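Local coordinates for protein dITP/XTP pyrophosphatase (Coxiella burnetii, PDB 3TQU) that probably hydrolyses non-canonical purine nucleoside triphosphates such as XTP, dITP and ITP to monophosphate and diphosphate, clearing them from the nucleotide pool, at residues 32-35 against 40-43. Sequence-based numbering, arbitrary orientation.
Sequences IPQT and PDIE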
ATOM      1  N   ILE A  32     -14.684  15.537   6.457  1.00 16.82           N
ATOM      2  CA  ILE A  32     -15.634  16.241   5.612  1.00 11.81           C
ATOM      3  C   ILE A  32     -15.783  15.506   4.289  1.00 12.46           C
ATOM      4  O   ILE A  32     -14.809  15.343   3.553  1.00 14.70           O
ATOM      5  CB  ILE A  32     -15.160  17.674   5.329  1.00 14.35           C
ATOM      6  CG1 ILE A  32     -14.836  18.394   6.641  1.00 13.83           C
ATOM      7  CG2 ILE A  32     -16.204  18.430   4.516  1.00 15.82           C
ATOM      8  CD1 ILE A  32     -14.253  19.772   6.448  1.00 17.57           C
ATOM      9  N   PRO A  33     -17.002  15.045   3.982  1.00 10.60           N
ATOM     10  CA  PRO A  33     -17.238  14.349   2.714  1.00 14.95           C
ATOM     11  C   PRO A  33     -16.858  15.251   1.543  1.00 12.89           C
ATOM     12  O   PRO A  33     -17.097  16.459   1.600  1.00 12.96           O
ATOM     13  CB  PRO A  33     -18.752  14.095   2.731  1.00 15.92           C
ATOM     14  CG  PRO A  33     -19.125  14.112   4.181  1.00 18.49           C
ATOM     15  CD  PRO A  33     -18.217  15.129   4.811  1.00 17.78           C
ATOM     16  N   GLN A  34     -16.263  14.677   0.503  1.00 13.97           N
ATOM     17  CA  GLN A  34     -15.817  15.477  -0.631  1.00 14.26           C
ATOM     18  C   GLN A  34     -16.979  16.220  -1.274  1.00 14.38           C
ATOM     19  O   GLN A  34     -16.788  17.256  -1.905  1.00 14.82           O
ATOM     20  CB  GLN A  34     -15.080  14.622  -1.663  1.00 16.89           C
ATOM     21  CG  GLN A  34     -15.942  13.602  -2.385  1.00 17.88           C
ATOM     22  CD  GLN A  34     -15.147  12.788  -3.385  1.00 22.28           C
ATOM     23  OE1 GLN A  34     -13.917  12.737  -3.322  1.00 19.92           O
ATOM     24  NE2 GLN A  34     -15.844  12.148  -4.317  1.00 22.15           N
ATOM     25  N   THR A  35     -18.188  15.697  -1.099  1.00 18.33           N
ATOM     26  CA  THR A  35     -19.379  16.343  -1.642  1.00 15.18           C
ATOM     27  C   THR A  35     -19.597  17.744  -1.075  1.00 15.85           C
ATOM     28  O   THR A  35     -20.289  18.562  -1.680  1.00 13.63           O
ATOM     29  CB  THR A  35     -20.638  15.501  -1.392  1.00 13.74           C
ATOM     30  OG1 THR A  35     -20.691  15.126  -0.010  1.00 12.82           O
ATOM     31  CG2 THR A  35     -20.619  14.247  -2.259  1.00 15.33           C
ATOM     32  N   PRO A  40     -16.560  15.870  -7.699  1.00 16.68           N
ATOM     33  CA  PRO A  40     -17.217  14.748  -8.375  1.00 22.28           C
ATOM     34  C   PRO A  40     -16.470  13.437  -8.133  1.00 21.15           C
ATOM     35  O   PRO A  40     -15.280  13.458  -7.811  1.00 17.95           O
ATOM     36  CB  PRO A  40     -17.127  15.137  -9.850  1.00 23.51           C
ATOM     37  CG  PRO A  40     -15.898  15.973  -9.935  1.00 22.20           C
ATOM     38  CD  PRO A  40     -15.812  16.726  -8.635  1.00 16.84           C
ATOM     39  N   ASP A  41     -17.167  12.314  -8.271  1.00 20.75           N
ATOM     40  CA  ASP A  41     -16.519  11.009  -8.206  1.00 22.82           C
ATOM     41  C   ASP A  41     -15.519  10.883  -9.350  1.00 21.82           C
ATOM     42  O   ASP A  41     -15.734  11.421 -10.437  1.00 20.45           O
ATOM     43  CB  ASP A  41     -17.549   9.882  -8.311  1.00 26.26           C
ATOM     44  CG  ASP A  41     -18.351   9.695  -7.036  1.00 29.09           C
ATOM     45  OD1 ASP A  41     -18.236  10.534  -6.122  1.00 29.10           O
ATOM     46  OD2 ASP A  41     -19.106   8.705  -6.955  1.00 31.61           O
ATOM     47  N   ILE A  42     -14.427  10.170  -9.098  1.00 18.62           N
ATOM     48  CA  ILE A  42     -13.452   9.867 -10.136  1.00 20.25           C
ATOM     49  C   ILE A  42     -13.485   8.367 -10.403  1.00 20.43           C
ATOM     50  O   ILE A  42     -13.735   7.578  -9.495  1.00 19.26           O
ATOM     51  CB  ILE A  42     -12.030  10.303  -9.719  1.00 22.40           C
ATOM     52  CG1 ILE A  42     -11.043  10.076 -10.864  1.00 26.75           C
ATOM     53  CG2 ILE A  42     -11.590   9.559  -8.465  1.00 22.73           C
ATOM     54  CD1 ILE A  42      -9.664  10.649 -10.608  1.00 27.37           C
ATOM     55  N   GLU A  43     -13.244   7.976 -11.649  1.00 20.24           N
ATOM     56  CA  GLU A  43     -13.330   6.572 -12.040  1.00 20.86           C
ATOM     57  C   GLU A  43     -12.221   5.711 -11.435  1.00 19.37           C
ATOM     58  O   GLU A  43     -11.047   6.075 -11.470  1.00 20.63           O
ATOM     59  CB  GLU A  43     -13.317   6.441 -13.565  1.00 25.53           C
ATOM     60  CG  GLU A  43     -13.422   5.007 -14.060  1.00 31.14           C
ATOM     61  CD  GLU A  43     -13.349   4.899 -15.572  1.00 37.12           C
ATOM     62  OE1 GLU A  43     -13.278   5.950 -16.244  1.00 38.25           O
ATOM     63  OE2 GLU A  43     -13.357   3.760 -16.088  1.00 38.96           O
TER
HETATM   64  O   HOH W   1     -18.576  13.009  -4.839  0.63 20.36           O
HETATM   65  O   HOH W   2     -14.213   9.564  -5.898  0.98 23.01           O
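Q34 sits where strand 29-33 passes into a 3-10 segment, and its side chain reaches P40 and D41 in the irregular backbone of 40-43. Of the Q34 amide it is NE2 that makes the approach. NE2 of Q34 lies 3.8 Å from O of P40 and 3.4 Å from OD1 of D41. The Q34 chain runs extended beyond CG (chi2 -180°), which carries the amide across to the loop. The Q34 and D41 side chains cross at about a right angle, with amide and carboxylate planes 52° apart. Water 1 joins the two groups, accepting from NE2 of Q34 (2.9 Å) and donating to OD1 of D41 (2.8 Å). Strand 29-33 is the outermost strand on one side of the mixed sheet within this chain of the HAM1 family, and 40-43 belongs to the loop leading to helix 49-64. This loop carries E43, predicted to bind magnesium; in this crystal the neighbouring E44 and D72 hold a calcium ion. Water 2 accepts from N of I42 at 3.3 Å and, weakly, from NE2 of Q34 at 3.4 Å. H59 of helix 49-64 donates through NE2 to O of P40. OD1 of D41 also accepts from NE2 of Q12, a predicted substrate-binding residue.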